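Local atomic coordinates of hyaluronoglucosaminidase (PDB entry 1FCQ), a protein that hydrolyses hyaluronan as a family 56 glycosidase of honeybee venom, where it is also a major allergen. Residues N12-V17 with G297-G302; E208-S213 with A248-R253; L222-Y227 with K260-Y265; G239-R244 with R288-L293. One frame throughout, in Å; residues are numbered along the deposited sequence.

Interaction 1 of 4, residues N12-V17 with G297-G302; sequences NVYWNV and GFIIWG
Backbone hydrogen bonds join Asn12-Val17 to Gly297-Gly302 as parallel strands whose directions differ by 10°. The donors alternate between the two strands: Phe298 N bonds to Asn12 O, Tyr14 N to Phe298 O at 2.9 Å, Ile300 N to Tyr14 O, and Asn16 N to Ile300 O at 2.7 Å, with a weak fifth from Gly302 N to Asn16 O. Gly297 adds a CA-H...O contact, its CA 3.0 Å from Asn12 O.

Apolar contacts dominate one face. Val13 and Phe298 lie side by side; Val13 CG1 sits over one ring face toward the rim, 3.8 Å from the centroid and 27° off the normal, a CH-pi contact, while CG2 touches CE2 and CZ. Phe298 CG stands between its own N and carbonyl carbon (chi1 53°), which sets the ring beside Val13. Helix 310-328 covers this face through Val328.

On the other face, Tyr14 CB packs on Ile299 CG1. Asn16 OD1 approaches the Trp301 ring at its edge, 3.4 Å from CD1, while its hydrogen bond goes to Tyr265 OH. Trp301 NE1 bonds to Tyr55 OH. Pairing of the first and last strands in this way is the closure of a (beta/alpha) TIM barrel, here seven-stranded.

Interaction 2 of 4, residues E208-S213 with A248-R253; sequences ENDKMS and ALRIAR
The end of helix 203-210 comes alongside the last turns of helix 234-253 with a closest CA-CA pair, Asp210 with Ile251, 6.9 Å apart, and no backbone hydrogen bond links them. Side chains therefore make the contact, which buries just 156 Å².

Its polar half is a salt bridge in which a single carboxylate oxygen does the work. Asp210 OD1 receives Arg250 NH2 at 3.0 Å and, more weakly, Arg250 NE at 3.3 Å, so two N-H groups along one edge of the guanidinium converge on it. The carboxylate and guanidinium planes stand 75° apart, and NH2 meets OD1 from above the carboxylate plane, 37° out of it; the pair is thus not a coplanar bidentate one using both carboxylate oxygens. Arg250 leaves its helix extended and then bends at chi3 (91°), which turns the guanidinium edge to Asp210.

In the (beta/alpha) barrel, helix 234-253 is one of the outer helices and packs on strand 261-267 through Ala248, Leu249 and Ala252; helix 203-210 lies against its flank away from helix 280-292.

The apolar half is Ile251 CD1, lodged 3.8 Å from Asn209 CB and also near Asp210 OD1. The same methyl lies over one face of the Arg250 guanidinium, toward its rim. Glu247 ties the two halves together from outside, in a salt bridge with Arg250 NH1 and a hydrogen bond from Asn209 ND2, which also reaches Tyr188 O.

Interaction 3 of 4, residues L222-Y227 with K260-Y265; sequences LLPSVY and KKVLPY
Leu222 N donates to Lys261 O at 2.8 Å, with an N-H...O angle of 169°, and Leu222 O in turn accepts Leu263 N. Further along, Tyr265 N bonds to Pro224 O, also at 2.8 Å, and Val226 N to Tyr265 O at 2.9 Å. Between these two pairs the alternation misses one bond, because Pro224 has no N-H to give to Leu263 O; that oxygen instead receives the CA-H of Leu223, with CA 3.5 Å away. Pro264 CA makes a similar contact with Pro224 O, beside the bond from Tyr265 N.

Among the side chains, Leu223 and Leu263 run side by side in the same direction, with Leu223 CD2 set 4.1 Å from Leu263 CB. Tyr227 and Tyr265 are likewise aligned, and Tyr227 OH lies at the edge of the Tyr265 ring, 3.6 Å from CD2. Val226 CG1 is anti to its carbonyl carbon (chi1 -60°), which leaves CG2 between N and C, 3.3 Å from Tyr265 O; this methyl also crosses Pro264 obliquely, 4.0 Å from its CB.

Ser225 OG, bonded outside to Tyr184 OH, sits over the centre of the Tyr227 ring. Pro224 and Val262 rest on Ala248 of helix 234-253, whereas Leu223 and Leu263 touch Ile299 of the adjacent strand 297-301 and, across the interior, Val109 and Val107 of strand 107-111. A short parallel strand pair continued as bridged extended chain, between an outer helix and the core, fits a (beta/alpha) TIM barrel.

Interaction 4 of 4, residues G239-R244 with R288-L293; sequences GLVGGR and RKITDL
Val241 and Ile290 meet at about a right angle: Val241 CG1 is 3.5 Å from Ile290 CG1 and 4.2 Å from Ile290 CD1, so one methyl branch of the valine abuts the longer arm of the isoleucine. This branch lies anti to the valine backbone N (chi1 174°), which directs it across the gap between the helices. It is the tightest touch of a contact without any hydrogen bond between the segments.

Lys289 and Leu293, one helical turn apart, approach Gly242 instead. Lys289 uses its aliphatic stem, with CG 3.8 Å from Gly242 CA; its chain then bends at chi2, chi3 and chi4, so that CD still lies near the same glycine. Leu293 brings CD1 to 3.7 Å from Gly242 O. Having no side chain, Gly242 lets these carbons lie directly on its backbone, and its CA is 6.2 Å from Lys289 CA, the nearest CA pair of the two segments.

Helices 234-253 and 280-292 follow the same direction, as successive outer helices of a (beta/alpha) barrel do. The axes of the segments 239-244 and 288-292 come within 9.3 Å, at a signed crossing angle of -24°.

On the barrel side Ile290 continues onto Pro264 and Tyr266 of strand 261-267, and Val241 onto Leu228, which places this pair between the helix layer and the strands. On the flank, Leu293 spreads further along helix 234-253 over Val245, Lys246 and Leu249, while Lys289 touches Val238 at the preceding turn.

Overall arrangement
Interactions 1 and 3 belong to one parallel sheet, in the order 12-16, 297-301, 261-267, 221-222; their centres are 10 Å apart, and Ile299 N to Pro264 O (2.9 Å) and Asn16 OD1 to Tyr265 OH (2.7 Å) join them. Interactions 2 and 4 lie in the helix layer outside it, 17 Å apart between centres, and share helix 234-253. That helix backs interaction 3: Ala248 CB of interaction 2 lies 3.7 Å from Val262 CG1, and Arg244 NH2 of interaction 4 is 2.9 Å from Ser225 O. Interactions 1 and 2 do not touch, their nearest atoms about 8 Å apart. Asn16 and Trp301 lie at the C-terminal strand ends, where TIM-barrel glycosidases generally carry their active sites.

Interaction 1 of 4, residues N12-V17 with G297-G302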
# COMPACT_ATOMS: atom_id res chain seq x y z
N ASN A 12 -10.55 6.90 12.54
CA ASN A 12 -9.40 7.78 12.41
C ASN A 12 -8.99 8.03 10.96
O ASN A 12 -8.71 7.10 10.22
CB ASN A 12 -8.20 7.17 13.16
CG ASN A 12 -8.45 7.02 14.65
OD1 ASN A 12 -8.21 5.97 15.23
ND2 ASN A 12 -8.94 8.10 15.25
N VAL A 13 -8.98 9.31 10.57
CA VAL A 13 -8.56 9.67 9.21
C VAL A 13 -7.15 10.26 9.32
O VAL A 13 -6.90 11.16 10.11
CB VAL A 13 -9.50 10.65 8.51
CG1 VAL A 13 -9.05 10.93 7.08
CG2 VAL A 13 -10.92 10.08 8.51
N TYR A 14 -6.23 9.70 8.54
CA TYR A 14 -4.83 10.14 8.61
C TYR A 14 -4.34 10.95 7.42
O TYR A 14 -4.63 10.62 6.27
CB TYR A 14 -3.92 8.90 8.70
CG TYR A 14 -4.08 8.15 10.00
CD1 TYR A 14 -5.01 7.14 10.14
CD2 TYR A 14 -3.27 8.49 11.09
CE1 TYR A 14 -5.13 6.47 11.36
CE2 TYR A 14 -3.38 7.82 12.29
CZ TYR A 14 -4.31 6.82 12.41
OH TYR A 14 -4.45 6.15 13.61
N TRP A 15 -3.56 12.00 7.74
CA TRP A 15 -2.99 12.80 6.65
C TRP A 15 -1.67 12.19 6.19
O TRP A 15 -0.71 12.19 6.97
CB TRP A 15 -2.73 14.22 7.16
CG TRP A 15 -2.42 15.25 6.11
CD1 TRP A 15 -1.25 15.94 5.96
CD2 TRP A 15 -3.31 15.75 5.10
NE1 TRP A 15 -1.34 16.83 4.91
CE2 TRP A 15 -2.61 16.73 4.38
CE3 TRP A 15 -4.63 15.47 4.76
CZ2 TRP A 15 -3.18 17.43 3.32
CZ3 TRP A 15 -5.21 16.17 3.71
CH2 TRP A 15 -4.48 17.13 3.01
N ASN A 16 -1.62 11.70 4.95
CA ASN A 16 -0.37 11.14 4.43
C ASN A 16 -0.02 11.79 3.09
O ASN A 16 0.49 11.22 2.13
CB ASN A 16 -0.44 9.62 4.33
CG ASN A 16 0.88 8.91 4.08
OD1 ASN A 16 0.93 7.89 3.37
ND2 ASN A 16 1.99 9.40 4.67
N VAL A 17 -0.37 13.08 3.02
CA VAL A 17 -0.07 13.90 1.82
C VAL A 17 1.20 14.65 2.18
O VAL A 17 1.28 15.19 3.29
CB VAL A 17 -1.23 14.87 1.56
CG1 VAL A 17 -0.90 15.78 0.38
CG2 VAL A 17 -2.54 14.16 1.25
N GLY A 297 -11.16 3.81 9.68
CA GLY A 297 -10.75 5.13 9.24
C GLY A 297 -10.18 4.94 7.82
O GLY A 297 -10.51 3.98 7.14
N PHE A 298 -9.35 5.89 7.39
CA PHE A 298 -8.72 5.78 6.07
C PHE A 298 -7.52 6.73 6.09
O PHE A 298 -7.43 7.56 6.98
CB PHE A 298 -9.61 6.04 4.87
CG PHE A 298 -10.37 7.33 4.87
CD1 PHE A 298 -9.86 8.45 4.25
CD2 PHE A 298 -11.61 7.41 5.49
CE1 PHE A 298 -10.56 9.65 4.25
CE2 PHE A 298 -12.30 8.61 5.51
CZ PHE A 298 -11.78 9.72 4.89
N ILE A 299 -6.66 6.53 5.11
CA ILE A 299 -5.43 7.30 5.00
C ILE A 299 -5.43 8.06 3.67
O ILE A 299 -5.58 7.45 2.62
CB ILE A 299 -4.22 6.34 5.05
CG1 ILE A 299 -4.17 5.68 6.43
CG2 ILE A 299 -2.92 7.09 4.78
CD1 ILE A 299 -3.42 4.36 6.44
N ILE A 300 -5.33 9.38 3.76
CA ILE A 300 -5.33 10.20 2.54
C ILE A 300 -3.89 10.33 2.06
O ILE A 300 -3.05 10.89 2.78
CB ILE A 300 -5.90 11.59 2.81
CG1 ILE A 300 -7.31 11.44 3.39
CG2 ILE A 300 -5.89 12.43 1.53
CD1 ILE A 300 -7.86 12.75 3.93
N TRP A 301 -3.60 9.87 0.87
CA TRP A 301 -2.25 9.92 0.34
C TRP A 301 -2.12 10.97 -0.76
O TRP A 301 -3.11 11.32 -1.38
CB TRP A 301 -1.90 8.52 -0.22
CG TRP A 301 -0.51 8.41 -0.75
CD1 TRP A 301 0.64 8.28 -0.03
CD2 TRP A 301 -0.12 8.45 -2.13
NE1 TRP A 301 1.73 8.24 -0.87
CE2 TRP A 301 1.28 8.33 -2.17
CE3 TRP A 301 -0.82 8.55 -3.33
CZ2 TRP A 301 1.99 8.34 -3.36
CZ3 TRP A 301 -0.11 8.55 -4.53
CH2 TRP A 301 1.30 8.46 -4.53
N GLY A 302 -0.89 11.42 -0.94
CA GLY A 302 -0.59 12.30 -2.08
C GLY A 302 0.81 11.99 -2.61
O GLY A 302 1.66 11.50 -1.88

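Interaction 2 of 4, residues E208-S213 with A248-R253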
# COMPACT_ATOMS: atom_id res chain seq x y z
N GLU A 208 -6.44 -17.20 -1.92
CA GLU A 208 -5.03 -16.94 -1.64
C GLU A 208 -4.88 -15.99 -0.46
O GLU A 208 -3.98 -16.18 0.37
CB GLU A 208 -4.34 -16.45 -2.91
CG GLU A 208 -4.29 -17.59 -3.93
CD GLU A 208 -4.10 -17.07 -5.34
OE1 GLU A 208 -4.22 -15.85 -5.59
OE2 GLU A 208 -3.82 -17.92 -6.22
N ASN A 209 -5.75 -14.99 -0.29
CA ASN A 209 -5.65 -14.14 0.90
C ASN A 209 -5.91 -14.93 2.17
O ASN A 209 -5.28 -14.71 3.19
CB ASN A 209 -6.64 -12.97 0.80
CG ASN A 209 -6.19 -11.93 -0.21
OD1 ASN A 209 -5.00 -11.78 -0.50
ND2 ASN A 209 -7.16 -11.16 -0.71
N ASP A 210 -6.88 -15.87 2.08
CA ASP A 210 -7.20 -16.69 3.24
C ASP A 210 -5.99 -17.52 3.66
O ASP A 210 -5.85 -17.72 4.87
CB ASP A 210 -8.34 -17.67 2.95
CG ASP A 210 -9.67 -17.03 2.65
OD1 ASP A 210 -9.94 -15.88 3.02
OD2 ASP A 210 -10.50 -17.69 1.98
N LYS A 211 -5.17 -17.96 2.74
CA LYS A 211 -4.04 -18.82 3.10
C LYS A 211 -2.78 -18.03 3.43
O LYS A 211 -1.72 -18.59 3.72
CB LYS A 211 -3.78 -19.86 2.01
CG LYS A 211 -3.66 -19.33 0.60
CD LYS A 211 -2.31 -18.73 0.26
CE LYS A 211 -1.43 -19.72 -0.48
NZ LYS A 211 -1.84 -19.86 -1.91
N MET A 212 -2.87 -16.71 3.42
CA MET A 212 -1.75 -15.84 3.71
C MET A 212 -1.78 -15.34 5.15
O MET A 212 -1.45 -14.21 5.48
CB MET A 212 -1.70 -14.66 2.74
CG MET A 212 -0.64 -14.88 1.66
SD MET A 212 -0.68 -13.62 0.38
CE MET A 212 -0.35 -12.12 1.28
N SER A 213 -2.09 -16.25 6.08
CA SER A 213 -2.09 -15.97 7.51
C SER A 213 -0.72 -15.58 8.02
O SER A 213 -0.58 -14.74 8.91
CB SER A 213 -2.62 -17.21 8.26
OG SER A 213 -3.94 -17.45 7.78
N ALA A 248 -10.61 -6.66 2.95
CA ALA A 248 -9.79 -6.39 4.13
C ALA A 248 -10.54 -6.69 5.43
O ALA A 248 -9.92 -7.26 6.33
CB ALA A 248 -9.29 -4.95 4.12
N LEU A 249 -11.83 -6.34 5.53
CA LEU A 249 -12.54 -6.66 6.78
C LEU A 249 -12.69 -8.16 6.98
O LEU A 249 -12.58 -8.61 8.13
CB LEU A 249 -13.92 -5.98 6.73
CG LEU A 249 -13.89 -4.45 6.85
CD1 LEU A 249 -15.24 -3.87 6.44
CD2 LEU A 249 -13.54 -4.01 8.26
N ARG A 250 -12.89 -8.93 5.92
CA ARG A 250 -13.03 -10.37 6.09
C ARG A 250 -11.74 -10.95 6.69
O ARG A 250 -11.77 -11.75 7.60
CB ARG A 250 -13.33 -11.14 4.79
CG ARG A 250 -13.45 -12.65 5.01
CD ARG A 250 -13.77 -13.45 3.77
NE ARG A 250 -12.62 -13.95 3.00
CZ ARG A 250 -11.99 -13.18 2.13
NH1 ARG A 250 -12.45 -11.94 1.98
NH2 ARG A 250 -10.94 -13.59 1.42
N ILE A 251 -10.61 -10.50 6.16
CA ILE A 251 -9.30 -10.97 6.58
C ILE A 251 -9.00 -10.44 7.98
O ILE A 251 -8.50 -11.17 8.84
CB ILE A 251 -8.21 -10.55 5.58
CG1 ILE A 251 -8.46 -11.17 4.21
CG2 ILE A 251 -6.83 -10.89 6.10
CD1 ILE A 251 -8.51 -12.67 4.11
N ALA A 252 -9.42 -9.21 8.26
CA ALA A 252 -9.17 -8.62 9.57
C ALA A 252 -9.96 -9.35 10.65
O ALA A 252 -9.47 -9.46 11.78
CB ALA A 252 -9.45 -7.13 9.63
N ARG A 253 -11.13 -9.87 10.32
CA ARG A 253 -11.94 -10.64 11.27
C ARG A 253 -11.57 -12.11 11.19
O ARG A 253 -11.82 -12.89 12.11
CB ARG A 253 -13.42 -10.39 10.98
CG ARG A 253 -13.78 -8.92 11.17
CD ARG A 253 -15.11 -8.60 10.51
NE ARG A 253 -15.49 -7.21 10.73
CZ ARG A 253 -16.33 -6.50 10.00
NH1 ARG A 253 -16.93 -7.01 8.93
NH2 ARG A 253 -16.59 -5.24 10.34

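Interaction 3 of 4, residues L222-Y227 with K260-Y265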
# COMPACT_ATOMS: atom_id res chain seq x y z
N LEU A 222 -4.47 -3.47 8.14
CA LEU A 222 -4.62 -3.82 6.73
C LEU A 222 -4.85 -2.53 5.96
O LEU A 222 -5.67 -1.71 6.39
CB LEU A 222 -5.81 -4.74 6.51
CG LEU A 222 -5.84 -6.10 7.19
CD1 LEU A 222 -6.72 -7.12 6.47
CD2 LEU A 222 -4.47 -6.71 7.40
N LEU A 223 -4.17 -2.37 4.83
CA LEU A 223 -4.15 -1.14 4.06
C LEU A 223 -4.47 -1.28 2.60
O LEU A 223 -3.69 -0.93 1.71
CB LEU A 223 -2.70 -0.58 4.23
CG LEU A 223 -2.18 -0.41 5.65
CD1 LEU A 223 -0.66 -0.32 5.70
CD2 LEU A 223 -2.78 0.85 6.29
N PRO A 224 -5.67 -1.75 2.27
CA PRO A 224 -6.08 -1.94 0.88
C PRO A 224 -6.03 -0.61 0.17
O PRO A 224 -6.41 0.39 0.81
CB PRO A 224 -7.48 -2.55 0.98
CG PRO A 224 -7.99 -1.98 2.27
CD PRO A 224 -6.79 -2.09 3.19
N SER A 225 -5.52 -0.59 -1.05
CA SER A 225 -5.51 0.70 -1.79
C SER A 225 -6.80 0.81 -2.59
O SER A 225 -7.11 -0.07 -3.40
CB SER A 225 -4.30 0.73 -2.70
OG SER A 225 -4.30 1.91 -3.50
N VAL A 226 -7.56 1.89 -2.41
CA VAL A 226 -8.87 2.05 -3.04
C VAL A 226 -8.92 3.27 -3.95
O VAL A 226 -9.90 4.00 -4.01
CB VAL A 226 -10.00 2.07 -1.99
CG1 VAL A 226 -10.01 0.75 -1.19
CG2 VAL A 226 -9.96 3.23 -1.02
N TYR A 227 -7.83 3.44 -4.71
CA TYR A 227 -7.77 4.58 -5.64
C TYR A 227 -8.79 4.41 -6.77
O TYR A 227 -8.93 3.34 -7.36
CB TYR A 227 -6.35 4.74 -6.17
CG TYR A 227 -5.26 4.95 -5.15
CD1 TYR A 227 -5.54 5.17 -3.81
CD2 TYR A 227 -3.92 4.90 -5.55
CE1 TYR A 227 -4.52 5.34 -2.90
CE2 TYR A 227 -2.90 5.11 -4.64
CZ TYR A 227 -3.21 5.30 -3.31
OH TYR A 227 -2.21 5.48 -2.38
N LYS A 260 -7.47 -7.03 13.64
CA LYS A 260 -6.75 -6.03 12.93
C LYS A 260 -7.55 -4.82 12.55
O LYS A 260 -8.74 -4.90 12.28
CB LYS A 260 -6.09 -6.70 11.71
CG LYS A 260 -5.53 -8.09 12.01
CD LYS A 260 -4.42 -8.05 13.04
CE LYS A 260 -3.69 -9.37 13.10
NZ LYS A 260 -2.50 -9.32 14.00
N LYS A 261 -6.84 -3.69 12.53
CA LYS A 261 -7.47 -2.45 12.06
C LYS A 261 -7.48 -2.47 10.54
O LYS A 261 -6.62 -3.11 9.93
CB LYS A 261 -6.62 -1.28 12.54
CG LYS A 261 -6.57 -1.13 14.06
CD LYS A 261 -5.90 0.20 14.39
CE LYS A 261 -6.19 0.62 15.82
NZ LYS A 261 -5.67 2.00 16.10
N VAL A 262 -8.46 -1.81 9.93
CA VAL A 262 -8.56 -1.70 8.48
C VAL A 262 -8.59 -0.20 8.15
O VAL A 262 -9.50 0.54 8.54
CB VAL A 262 -9.77 -2.40 7.87
CG1 VAL A 262 -9.95 -2.12 6.39
CG2 VAL A 262 -9.61 -3.92 8.06
N LEU A 263 -7.54 0.26 7.46
CA LEU A 263 -7.39 1.66 7.07
C LEU A 263 -7.04 1.75 5.58
O LEU A 263 -5.86 1.72 5.19
CB LEU A 263 -6.27 2.34 7.87
CG LEU A 263 -6.39 2.46 9.38
CD1 LEU A 263 -5.13 3.07 9.99
CD2 LEU A 263 -7.59 3.33 9.76
N PRO A 264 -8.05 1.85 4.74
CA PRO A 264 -7.83 1.91 3.31
C PRO A 264 -7.01 3.14 2.93
O PRO A 264 -7.17 4.23 3.47
CB PRO A 264 -9.24 2.05 2.73
CG PRO A 264 -10.10 1.36 3.75
CD PRO A 264 -9.50 1.79 5.07
N TYR A 265 -6.15 2.95 1.93
CA TYR A 265 -5.33 4.02 1.35
C TYR A 265 -6.21 4.71 0.30
O TYR A 265 -6.78 4.04 -0.57
CB TYR A 265 -4.05 3.44 0.73
CG TYR A 265 -2.85 3.89 1.54
CD1 TYR A 265 -2.53 3.31 2.76
CD2 TYR A 265 -2.09 4.98 1.14
CE1 TYR A 265 -1.49 3.79 3.53
CE2 TYR A 265 -1.02 5.46 1.88
CZ TYR A 265 -0.73 4.85 3.09
OH TYR A 265 0.29 5.32 3.88

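Interaction 4 of 4, residues G239-R244 with R288-L293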
# COMPACT_ATOMS: atom_id res chain seq x y z
N GLY A 239 -18.30 0.56 -5.98
CA GLY A 239 -18.08 -0.88 -5.97
C GLY A 239 -16.61 -1.26 -5.84
O GLY A 239 -16.27 -2.23 -5.15
N LEU A 240 -15.74 -0.55 -6.53
CA LEU A 240 -14.30 -0.75 -6.46
C LEU A 240 -13.88 -0.63 -5.00
O LEU A 240 -13.18 -1.49 -4.47
CB LEU A 240 -13.55 0.28 -7.30
CG LEU A 240 -12.02 0.27 -7.34
CD1 LEU A 240 -11.54 1.02 -8.59
CD2 LEU A 240 -11.36 0.94 -6.13
N VAL A 241 -14.27 0.49 -4.37
CA VAL A 241 -13.93 0.72 -2.98
C VAL A 241 -14.54 -0.35 -2.09
O VAL A 241 -13.87 -0.94 -1.24
CB VAL A 241 -14.40 2.12 -2.53
CG1 VAL A 241 -14.19 2.36 -1.04
CG2 VAL A 241 -13.66 3.18 -3.33
N GLY A 242 -15.84 -0.58 -2.26
CA GLY A 242 -16.56 -1.54 -1.43
C GLY A 242 -15.97 -2.94 -1.42
O GLY A 242 -15.76 -3.52 -0.35
N GLY A 243 -15.70 -3.50 -2.59
CA GLY A 243 -15.13 -4.82 -2.75
C GLY A 243 -13.80 -4.95 -2.01
O GLY A 243 -13.55 -5.93 -1.29
N ARG A 244 -12.96 -3.93 -2.17
CA ARG A 244 -11.65 -3.92 -1.51
C ARG A 244 -11.73 -3.76 -0.01
O ARG A 244 -10.96 -4.44 0.69
CB ARG A 244 -10.79 -2.82 -2.13
CG ARG A 244 -10.53 -3.15 -3.60
CD ARG A 244 -9.74 -2.02 -4.25
NE ARG A 244 -9.62 -2.35 -5.67
CZ ARG A 244 -8.77 -1.78 -6.51
NH1 ARG A 244 -8.78 -2.18 -7.78
NH2 ARG A 244 -7.92 -0.84 -6.10
N ARG A 288 -18.33 7.62 2.01
CA ARG A 288 -19.48 7.03 2.70
C ARG A 288 -19.41 5.51 2.69
O ARG A 288 -19.68 4.87 3.71
CB ARG A 288 -20.78 7.55 2.07
CG ARG A 288 -21.28 8.83 2.71
CD ARG A 288 -22.12 9.69 1.78
NE ARG A 288 -22.80 10.74 2.53
CZ ARG A 288 -23.21 11.92 2.14
NH1 ARG A 288 -23.04 12.37 0.90
NH2 ARG A 288 -23.82 12.72 3.03
N LYS A 289 -18.98 4.90 1.59
CA LYS A 289 -18.86 3.44 1.53
C LYS A 289 -17.83 2.93 2.54
O LYS A 289 -18.07 1.93 3.22
CB LYS A 289 -18.53 2.97 0.12
CG LYS A 289 -18.37 1.48 -0.06
CD LYS A 289 -19.58 0.68 0.38
CE LYS A 289 -20.62 0.53 -0.70
NZ LYS A 289 -21.47 1.74 -0.84
N ILE A 290 -16.69 3.60 2.64
CA ILE A 290 -15.66 3.19 3.58
C ILE A 290 -16.20 3.20 5.01
O ILE A 290 -15.94 2.26 5.77
CB ILE A 290 -14.42 4.11 3.48
CG1 ILE A 290 -13.78 3.93 2.10
CG2 ILE A 290 -13.40 3.75 4.56
CD1 ILE A 290 -12.69 4.96 1.84
N THR A 291 -16.90 4.26 5.41
CA THR A 291 -17.41 4.38 6.76
C THR A 291 -18.58 3.43 7.03
O THR A 291 -18.63 2.80 8.09
CB THR A 291 -17.89 5.82 7.07
OG1 THR A 291 -16.85 6.76 6.77
CG2 THR A 291 -18.24 5.93 8.55
N ASP A 292 -19.50 3.32 6.07
CA ASP A 292 -20.65 2.44 6.22
C ASP A 292 -20.27 0.98 6.41
O ASP A 292 -20.94 0.23 7.14
CB ASP A 292 -21.58 2.58 5.02
CG ASP A 292 -22.39 3.86 4.97
OD1 ASP A 292 -22.34 4.70 5.88
OD2 ASP A 292 -23.12 4.04 3.96
N LEU A 293 -19.18 0.52 5.78
CA LEU A 293 -18.76 -0.86 5.91
C LEU A 293 -18.07 -1.19 7.23
O LEU A 293 -17.90 -2.38 7.52
CB LEU A 293 -17.80 -1.22 4.76
CG LEU A 293 -18.48 -1.38 3.40
CD1 LEU A 293 -17.45 -1.47 2.28
CD2 LEU A 293 -19.36 -2.63 3.40